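Local coordinates for superoxide dismutase [Cu-Zn] (Bacteroidetes bacterium GWA2_30_7, PDB 7B4O), which probably catalyses the dismutation of superoxide to dioxygen and hydrogen peroxide as a copper-zinc enzyme, here with zinc ions in both metal sites, at residues P45-F50 and K127-L132; H51-G56 and G67-P72; S122-K127 and G141-C146. All blocks are in the same frame, centred on the assembly; numbering follows the deposited sequence.

Contact 1. Residues P45-F50 and K127-L132; sequences PGKHGF and KNEDDL
Lys47, near the start of strand 46-53, runs side by side with Glu129 of the loop that follows strand 122-126. The two side chains are extended beyond CG and point the same way, CD of Lys47 lying 3.6 Å from OE2 of Glu129, while the charged ends form only a long salt bridge, Lys47 NZ to Glu129 OE2 at 4.0 Å. A water donates to both Lys47 O and Lys127 O and bridges the backbones. At His48 the side chain starts away from the loop, but its ring swings back until ND1 is 3.1 Å from Lys127 O at a poor angle; the imidazole's hydrogen bonds run to His126 O and Ser44 O. Gly49 supplies the direct backbone link, its N donating to Asn128 O at 2.9 Å in an almost straight bond (176°). CB of Asp130 rests 3.9 Å from CA of Gly49, and CG stands anti to the backbone N (chi1 178°), which turns the carboxylate along the strand toward the metal-binding histidines. There OD2 accepts from His51 NE2 and OD1 from His77 NE2. This is consistent with a second-shell role, the backbone bond, water and salt bridge probably positioning the bridging carboxylate.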
loop_
_atom_site.group_PDB
_atom_site.type_symbol
_atom_site.label_atom_id
_atom_site.label_comp_id
_atom_site.label_asym_id
_atom_site.label_seq_id
_atom_site.Cartn_x
_atom_site.Cartn_y
_atom_site.Cartn_z
ATOM N N PRO A 45 -24.756 6.702 -2.185
ATOM C CA PRO A 45 -24.866 7.688 -3.255
ATOM C C PRO A 45 -24.536 9.096 -2.744
ATOM O O PRO A 45 -24.893 9.423 -1.622
ATOM C CB PRO A 45 -26.329 7.573 -3.700
ATOM C CG PRO A 45 -26.669 6.147 -3.379
ATOM C CD PRO A 45 -25.966 5.882 -2.065
ATOM N N GLY A 46 -23.861 9.876 -3.583
ATOM C CA GLY A 46 -23.514 11.282 -3.311
ATOM C C GLY A 46 -22.014 11.490 -3.180
ATOM O O GLY A 46 -21.225 10.622 -3.631
ATOM N N LYS A 47 -21.628 12.611 -2.587
ATOM C CA LYS A 47 -20.224 13.083 -2.608
ATOM C C LYS A 47 -19.487 12.579 -1.369
ATOM O O LYS A 47 -20.017 12.685 -0.254
ATOM C CB LYS A 47 -20.189 14.609 -2.695
ATOM C CG LYS A 47 -20.606 15.178 -4.043
ATOM C CD LYS A 47 -20.468 16.692 -4.084
ATOM C CE LYS A 47 -20.305 17.282 -5.467
ATOM N NZ LYS A 47 -20.137 18.748 -5.374
ATOM N N HIS A 48 -18.267 12.111 -1.574
ATOM C CA HIS A 48 -17.388 11.557 -0.519
ATOM C C HIS A 48 -16.017 12.212 -0.592
ATOM O O HIS A 48 -15.406 12.184 -1.670
ATOM C CB HIS A 48 -17.265 10.043 -0.689
ATOM C CG HIS A 48 -18.548 9.325 -0.477
ATOM N ND1 HIS A 48 -18.880 8.812 0.739
ATOM C CD2 HIS A 48 -19.566 9.050 -1.309
ATOM C CE1 HIS A 48 -20.062 8.223 0.662
ATOM N NE2 HIS A 48 -20.501 8.343 -0.592
ATOM N N GLY A 49 -15.552 12.753 0.534
ATOM C CA GLY A 49 -14.162 13.203 0.660
ATOM C C GLY A 49 -13.196 12.149 0.165
ATOM O O GLY A 49 -13.356 10.960 0.475
ATOM N N PHE A 50 -12.187 12.597 -0.569
ATOM C CA PHE A 50 -11.259 11.731 -1.331
ATOM C C PHE A 50 -9.862 12.314 -1.136
ATOM O O PHE A 50 -9.554 13.345 -1.763
ATOM C CB PHE A 50 -11.713 11.705 -2.795
ATOM C CG PHE A 50 -10.954 10.780 -3.701
ATOM C CD1 PHE A 50 -11.165 9.409 -3.674
ATOM C CD2 PHE A 50 -10.065 11.292 -4.634
ATOM C CE1 PHE A 50 -10.468 8.568 -4.539
ATOM C CE2 PHE A 50 -9.380 10.463 -5.505
ATOM C CZ PHE A 50 -9.582 9.103 -5.453
ATOM N N LYS A 127 -16.987 9.239 4.671
ATOM C CA LYS A 127 -18.444 8.990 4.706
ATOM C C LYS A 127 -19.184 10.170 4.079
ATOM O O LYS A 127 -20.143 9.943 3.340
ATOM C CB LYS A 127 -18.897 8.753 6.145
ATOM C CG LYS A 127 -20.387 8.481 6.290
ATOM C CD LYS A 127 -20.837 8.244 7.702
ATOM C CE LYS A 127 -22.350 8.239 7.829
ATOM N NZ LYS A 127 -23.013 7.582 6.677
ATOM N N ASN A 128 -18.748 11.395 4.378
ATOM C CA ASN A 128 -19.458 12.620 3.951
ATOM C C ASN A 128 -18.597 13.423 2.971
ATOM O O ASN A 128 -17.434 13.078 2.714
ATOM C CB ASN A 128 -19.857 13.455 5.163
ATOM C CG ASN A 128 -20.746 12.669 6.102
ATOM O OD1 ASN A 128 -21.630 11.913 5.665
ATOM N ND2 ASN A 128 -20.482 12.792 7.389
ATOM N N GLU A 129 -19.208 14.454 2.423
ATOM C CA GLU A 129 -18.601 15.374 1.452
ATOM C C GLU A 129 -17.522 16.200 2.164
ATOM O O GLU A 129 -17.712 16.629 3.321
ATOM C CB GLU A 129 -19.714 16.237 0.871
ATOM C CG GLU A 129 -19.249 17.281 -0.125
ATOM C CD GLU A 129 -20.405 18.045 -0.754
ATOM O OE1 GLU A 129 -21.577 17.635 -0.571
ATOM O OE2 GLU A 129 -20.139 19.060 -1.412
ATOM N N ASP A 130 -16.403 16.405 1.484
ATOM C CA ASP A 130 -15.384 17.401 1.872
ATOM C C ASP A 130 -15.932 18.770 1.471
ATOM O O ASP A 130 -16.162 18.967 0.265
ATOM C CB ASP A 130 -14.064 17.064 1.184
ATOM C CG ASP A 130 -12.907 18.022 1.432
ATOM O OD1 ASP A 130 -13.136 19.133 1.959
ATOM O OD2 ASP A 130 -11.787 17.654 1.076
ATOM N N ASP A 131 -16.134 19.675 2.435
ATOM C CA ASP A 131 -16.741 21.002 2.133
ATOM C C ASP A 131 -15.694 21.945 1.522
ATOM O O ASP A 131 -16.086 23.053 1.146
ATOM C CB ASP A 131 -17.442 21.602 3.355
ATOM C CG ASP A 131 -16.537 22.021 4.493
ATOM O OD1 ASP A 131 -15.329 22.225 4.254
ATOM O OD2 ASP A 131 -17.059 22.160 5.615
ATOM N N LEU A 132 -14.430 21.509 1.427
ATOM C CA LEU A 132 -13.319 22.220 0.730
ATOM C C LEU A 132 -12.917 23.508 1.466
ATOM O O LEU A 132 -12.088 24.254 0.914
ATOM C CB LEU A 132 -13.735 22.532 -0.714
ATOM C CG LEU A 132 -14.307 21.368 -1.521
ATOM C CD1 LEU A 132 -14.715 21.813 -2.915
ATOM C CD2 LEU A 132 -13.321 20.224 -1.593
HETATM O O HOH W 1 -21.900 11.412 1.290
#

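Contact 2. Residues H51-G56 and G67-P72; sequences HIHECG and GGHFNP. With ZN (zinc ion), chain E; ZN (zinc ion), chain F.
Residues 51-54 and 67-70 run 106° apart and meet through a single beta bridge of His53 with His69, where Phe70 N donates to Ile52 O and Glu54 N to Gly68 O. Beside it, CG2 of Ile52 packs on CB of Phe70. Three imidazoles cluster on the metal side. His51 ND1 and His53 NE2 bind one zinc ion at 2.1 and 2.0 Å, a site that His126 shares. His69 ND1 binds a second zinc ion, together with His77, His86 and Asp89, while its NE2 stands 2.7 Å from the first zinc ion, a long approach. This is the bimetallic centre of the Cu,Zn superoxide dismutase family, in which one histidine lies between the two metals; zinc occupies the position that would normally hold copper. The His69 ring turns an edge toward the face of His53, planes at 69°, with CD2 over the rim of that face. It meets His51, whose second-shell partner is Asp130, obliquely, CE1 above that ring. Gly67 O fixes the rotation of His53 by accepting from ND1 at 2.8 Å, within the ring plane. Next to it, CG of Glu54 sits between the backbone N and the carbonyl carbon (chi1 62°); the chain then runs extended, so that OE2 receives Gly68 N at 2.8 Å on its anti side, tilted from the carboxylate plane. With an alanine here, Gly68 N would probably lose its carboxylate acceptor and the Gly67-Gly68 backbone be less firmly held. Outside the pair, Gly67 O also accepts from Arg143 NH1.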
loop_
_atom_site.group_PDB
_atom_site.type_symbol
_atom_site.label_atom_id
_atom_site.label_comp_id
_atom_site.label_asym_id
_atom_site.label_seq_id
_atom_site.Cartn_x
_atom_site.Cartn_y
_atom_site.Cartn_z
ATOM N N HIS A 51 -9.063 11.729 -0.251
ATOM C CA HIS A 51 -7.824 12.377 0.237
ATOM C C HIS A 51 -6.642 11.428 0.272
ATOM O O HIS A 51 -6.815 10.225 0.536
ATOM C CB HIS A 51 -8.005 12.898 1.657
ATOM C CG HIS A 51 -9.143 13.830 1.840
ATOM N ND1 HIS A 51 -9.878 13.817 3.002
ATOM C CD2 HIS A 51 -9.676 14.773 1.033
ATOM C CE1 HIS A 51 -10.809 14.752 2.927
ATOM N NE2 HIS A 51 -10.715 15.341 1.710
ATOM N N ILE A 52 -5.454 12.003 0.098
ATOM C CA ILE A 52 -4.192 11.316 0.451
ATOM C C ILE A 52 -3.890 11.682 1.893
ATOM O O ILE A 52 -3.793 12.917 2.207
ATOM C CB ILE A 52 -3.031 11.687 -0.482
ATOM C CG1 ILE A 52 -3.412 11.522 -1.953
ATOM C CG2 ILE A 52 -1.800 10.888 -0.115
ATOM C CD1 ILE A 52 -2.317 11.894 -2.915
ATOM N N HIS A 53 -3.777 10.687 2.760
ATOM C CA HIS A 53 -3.410 10.883 4.176
ATOM C C HIS A 53 -1.932 10.536 4.366
ATOM O O HIS A 53 -1.324 9.918 3.476
ATOM C CB HIS A 53 -4.369 10.122 5.088
ATOM C CG HIS A 53 -5.700 10.783 5.271
ATOM N ND1 HIS A 53 -6.208 11.052 6.516
ATOM C CD2 HIS A 53 -6.630 11.215 4.395
ATOM C CE1 HIS A 53 -7.396 11.628 6.404
ATOM N NE2 HIS A 53 -7.706 11.701 5.119
ATOM N N GLU A 54 -1.362 10.966 5.486
ATOM C CA GLU A 54 0.107 11.083 5.640
ATOM C C GLU A 54 0.751 9.715 5.915
ATOM O O GLU A 54 1.933 9.573 5.617
ATOM C CB GLU A 54 0.423 12.101 6.735
ATOM C CG GLU A 54 -0.098 11.695 8.098
ATOM C CD GLU A 54 0.091 12.750 9.170
ATOM O OE1 GLU A 54 1.095 13.470 9.067
ATOM O OE2 GLU A 54 -0.709 12.803 10.137
ATOM N N CYS A 55 0.045 8.761 6.520
ATOM C CA CYS A 55 0.627 7.433 6.830
ATOM C C CYS A 55 0.009 6.355 5.936
ATOM O O CYS A 55 -1.232 6.276 5.867
ATOM C CB CYS A 55 0.429 7.025 8.278
ATOM S SG CYS A 55 1.210 8.188 9.415
ATOM N N GLY A 56 0.845 5.544 5.310
ATOM C CA GLY A 56 0.396 4.356 4.569
ATOM C C GLY A 56 0.146 3.206 5.525
ATOM O O GLY A 56 0.787 2.145 5.389
ATOM N N GLY A 67 -3.542 8.599 9.812
ATOM C CA GLY A 67 -3.181 9.949 10.276
ATOM C C GLY A 67 -3.954 11.028 9.538
ATOM O O GLY A 67 -5.042 10.751 9.024
ATOM N N GLY A 68 -3.426 12.250 9.538
ATOM C CA GLY A 68 -4.089 13.420 8.948
ATOM C C GLY A 68 -3.790 13.553 7.472
ATOM O O GLY A 68 -3.239 12.604 6.877
ATOM N N HIS A 69 -4.156 14.681 6.878
ATOM C CA HIS A 69 -3.954 14.921 5.431
ATOM C C HIS A 69 -2.458 14.963 5.124
ATOM O O HIS A 69 -1.680 15.500 5.938
ATOM C CB HIS A 69 -4.700 16.169 4.960
ATOM C CG HIS A 69 -6.165 15.954 4.985
ATOM N ND1 HIS A 69 -7.064 16.829 4.416
ATOM C CD2 HIS A 69 -6.883 14.891 5.445
ATOM C CE1 HIS A 69 -8.279 16.329 4.544
ATOM N NE2 HIS A 69 -8.198 15.145 5.184
ATOM N N PHE A 70 -2.071 14.409 3.986
ATOM C CA PHE A 70 -0.677 14.523 3.518
ATOM C C PHE A 70 -0.425 16.004 3.192
ATOM O O PHE A 70 -1.049 16.573 2.262
ATOM C CB PHE A 70 -0.424 13.599 2.339
ATOM C CG PHE A 70 0.984 13.652 1.819
ATOM C CD1 PHE A 70 2.053 13.535 2.691
ATOM C CD2 PHE A 70 1.239 13.806 0.470
ATOM C CE1 PHE A 70 3.358 13.554 2.219
ATOM C CE2 PHE A 70 2.548 13.849 0.001
ATOM C CZ PHE A 70 3.596 13.723 0.877
ATOM N N ASN A 71 0.453 16.626 3.978
ATOM C CA ASN A 71 0.595 18.098 3.997
ATOM C C ASN A 71 2.060 18.466 4.203
ATOM O O ASN A 71 2.398 19.193 5.134
ATOM C CB ASN A 71 -0.309 18.699 5.070
ATOM C CG ASN A 71 -0.326 20.212 5.040
ATOM O OD1 ASN A 71 -0.046 20.828 4.006
ATOM N ND2 ASN A 71 -0.688 20.793 6.165
ATOM N N PRO A 72 2.963 18.028 3.305
ATOM C CA PRO A 72 4.387 18.310 3.483
ATOM C C PRO A 72 4.711 19.809 3.374
ATOM O O PRO A 72 5.740 20.213 3.897
ATOM C CB PRO A 72 5.043 17.492 2.372
ATOM C CG PRO A 72 3.983 17.407 1.304
ATOM C CD PRO A 72 2.684 17.260 2.080
HETATM ZN ZN ZN E . -9.377 12.790 4.768
HETATM ZN ZN ZN F . -6.677 18.599 3.413
#

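Contact 3. Residues S122-K127 and G141-C146; sequences SMIVHK and GARVAC. With ZN (zinc ion), chain E.
Val125 and the pair Val144 and Ala145 make a classic beta bulge, with two residues of strand 143-151 set opposite one of strand 122-126. The strands run antiparallel, their short axes 4.7 Å apart at closest approach. Val125 O receives Val144 N at 2.8 Å and, more weakly, Ala145 N, while Val125 N donates to Ala145 O. In the bulge the side chain of Val144 points toward the facing strand: its CG2 lies 3.4 Å from Val125 O and 3.9 Å from Val125 CG1, and its CG1 settles against CA and CB of Lys127. Ala145 is a small bump beside Val125, and Ile13 of strand 8-15 packs on both.

The sheet face bearing Ile124, His126, Arg143 and Cys146 is knobbier. Ile124 forks over its partners: CD1 reaches SG of Cys146 at 3.6 Å, and CG2, anti to the backbone N, meets CG of Arg143 at 3.7 Å. The same methyl lies above one face of the His126 ring, toward the rim, so it fills the hollow between imidazole and arginine. Arg143, extended from CG to NE, carries its guanidinium beyond the pair to Gly63 O, and Cys146 is joined to Cys58 by a disulfide.

At the end of the strand His126 ND1 donates to Gly141 O at 2.9 Å, the donor lying well above the carbonyl plane, and has a weak second bond to Ala142 O, which also accepts from Lys127 N. With ND1 occupied as a donor, NE2 is left to bind the zinc ion at 1.9 Å. The carbonyls of Gly141 and Ala142 are therefore likely to hold both the rotation of the imidazole and the choice of nitrogen offered to the metal.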
loop_
_atom_site.group_PDB
_atom_site.type_symbol
_atom_site.label_atom_id
_atom_site.label_comp_id
_atom_site.label_asym_id
_atom_site.label_seq_id
_atom_site.Cartn_x
_atom_site.Cartn_y
_atom_site.Cartn_z
ATOM N N SER A 122 -1.342 6.991 2.100
ATOM C CA SER A 122 -2.644 6.303 2.028
ATOM C C SER A 122 -3.651 7.127 1.233
ATOM O O SER A 122 -3.601 8.349 1.245
ATOM C CB SER A 122 -3.176 6.007 3.394
ATOM O OG SER A 122 -3.182 7.178 4.198
ATOM N N MET A 123 -4.595 6.434 0.616
ATOM C CA MET A 123 -5.869 7.027 0.173
ATOM C C MET A 123 -6.894 6.736 1.259
ATOM O O MET A 123 -6.957 5.583 1.744
ATOM C CB MET A 123 -6.333 6.458 -1.169
ATOM C CG MET A 123 -5.518 6.931 -2.371
ATOM S SD MET A 123 -5.605 8.724 -2.590
ATOM C CE MET A 123 -7.373 8.995 -2.586
ATOM N N ILE A 124 -7.654 7.751 1.632
ATOM C CA ILE A 124 -8.820 7.624 2.538
ATOM C C ILE A 124 -10.033 8.144 1.783
ATOM O O ILE A 124 -9.982 9.231 1.222
ATOM C CB ILE A 124 -8.601 8.375 3.861
ATOM C CG1 ILE A 124 -7.500 7.741 4.708
ATOM C CG2 ILE A 124 -9.905 8.463 4.637
ATOM C CD1 ILE A 124 -7.860 6.351 5.265
ATOM N N VAL A 125 -11.104 7.349 1.786
ATOM C CA VAL A 125 -12.430 7.805 1.313
ATOM C C VAL A 125 -13.278 8.035 2.557
ATOM O O VAL A 125 -13.234 7.222 3.481
ATOM C CB VAL A 125 -13.063 6.816 0.321
ATOM C CG1 VAL A 125 -14.402 7.328 -0.180
ATOM C CG2 VAL A 125 -12.114 6.522 -0.829
ATOM N N HIS A 126 -13.995 9.146 2.578
ATOM C CA HIS A 126 -14.791 9.580 3.747
ATOM C C HIS A 126 -16.278 9.294 3.552
ATOM O O HIS A 126 -16.753 9.146 2.424
ATOM C CB HIS A 126 -14.536 11.057 4.031
ATOM C CG HIS A 126 -13.186 11.338 4.602
ATOM N ND1 HIS A 126 -12.935 11.245 5.948
ATOM C CD2 HIS A 126 -12.019 11.732 4.019
ATOM C CE1 HIS A 126 -11.660 11.556 6.174
ATOM N NE2 HIS A 126 -11.076 11.871 5.010
ATOM N N LYS A 127 -16.987 9.239 4.671
ATOM C CA LYS A 127 -18.444 8.990 4.706
ATOM C C LYS A 127 -19.184 10.170 4.079
ATOM O O LYS A 127 -20.143 9.943 3.340
ATOM C CB LYS A 127 -18.897 8.753 6.145
ATOM C CG LYS A 127 -20.387 8.481 6.290
ATOM C CD LYS A 127 -20.837 8.244 7.702
ATOM C CE LYS A 127 -22.350 8.239 7.829
ATOM N NZ LYS A 127 -23.013 7.582 6.677
ATOM N N GLY A 141 -16.003 13.728 7.865
ATOM C CA GLY A 141 -16.485 12.693 8.788
ATOM C C GLY A 141 -15.677 11.410 8.692
ATOM O O GLY A 141 -14.465 11.463 8.396
ATOM N N ALA A 142 -16.341 10.284 8.942
ATOM C CA ALA A 142 -15.680 8.988 9.193
ATOM C C ALA A 142 -14.941 8.508 7.939
ATOM O O ALA A 142 -15.222 8.977 6.802
ATOM C CB ALA A 142 -16.693 7.978 9.652
ATOM N N ARG A 143 -14.021 7.579 8.155
ATOM C CA ARG A 143 -13.208 6.965 7.083
ATOM C C ARG A 143 -13.874 5.646 6.703
ATOM O O ARG A 143 -14.020 4.787 7.596
ATOM C CB ARG A 143 -11.789 6.771 7.599
ATOM C CG ARG A 143 -11.173 8.056 8.115
ATOM C CD ARG A 143 -9.808 7.888 8.755
ATOM N NE ARG A 143 -9.388 9.198 9.236
ATOM C CZ ARG A 143 -8.135 9.590 9.403
ATOM N NH1 ARG A 143 -7.121 8.780 9.167
ATOM N NH2 ARG A 143 -7.907 10.820 9.828
ATOM N N VAL A 144 -14.288 5.516 5.451
ATOM C CA VAL A 144 -15.043 4.320 4.991
ATOM C C VAL A 144 -14.112 3.359 4.271
ATOM O O VAL A 144 -14.494 2.192 4.085
ATOM C CB VAL A 144 -16.263 4.694 4.124
ATOM C CG1 VAL A 144 -17.206 5.602 4.885
ATOM C CG2 VAL A 144 -15.915 5.289 2.782
ATOM N N ALA A 145 -12.940 3.810 3.830
ATOM C CA ALA A 145 -12.008 2.934 3.088
ATOM C C ALA A 145 -10.596 3.490 3.169
ATOM O O ALA A 145 -10.440 4.712 3.347
ATOM C CB ALA A 145 -12.458 2.752 1.668
ATOM N N CYS A 146 -9.611 2.615 3.070
ATOM C CA CYS A 146 -8.181 2.956 3.226
ATOM C C CYS A 146 -7.404 2.094 2.236
ATOM O O CYS A 146 -7.705 0.888 2.095
ATOM C CB CYS A 146 -7.711 2.708 4.656
ATOM S SG CYS A 146 -6.034 3.278 5.029
HETATM ZN ZN ZN E . -9.377 12.790 4.768
#

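In the fold
From the N terminus, the first strand to enter these contacts is 46-53, which serves two of them in succession. Its first half belongs to contact 1, which closes only when the chain reaches the loop after strand 122-126; its end enters contact 2, closed by 67-72 after a short loop, so contact 2 falls wholly within the span of contact 1. Contact 3 opens at strand 122-126, shares Lys127 with contact 1 and closes at 141-146, so these two cross along the chain. The same zinc ion joins contacts 2 and 3. Together the contacts tie the metal-site loop 67-72 and the loop after strand 122-126 to the neighbouring strands 46-53, 122-126 and 143-151.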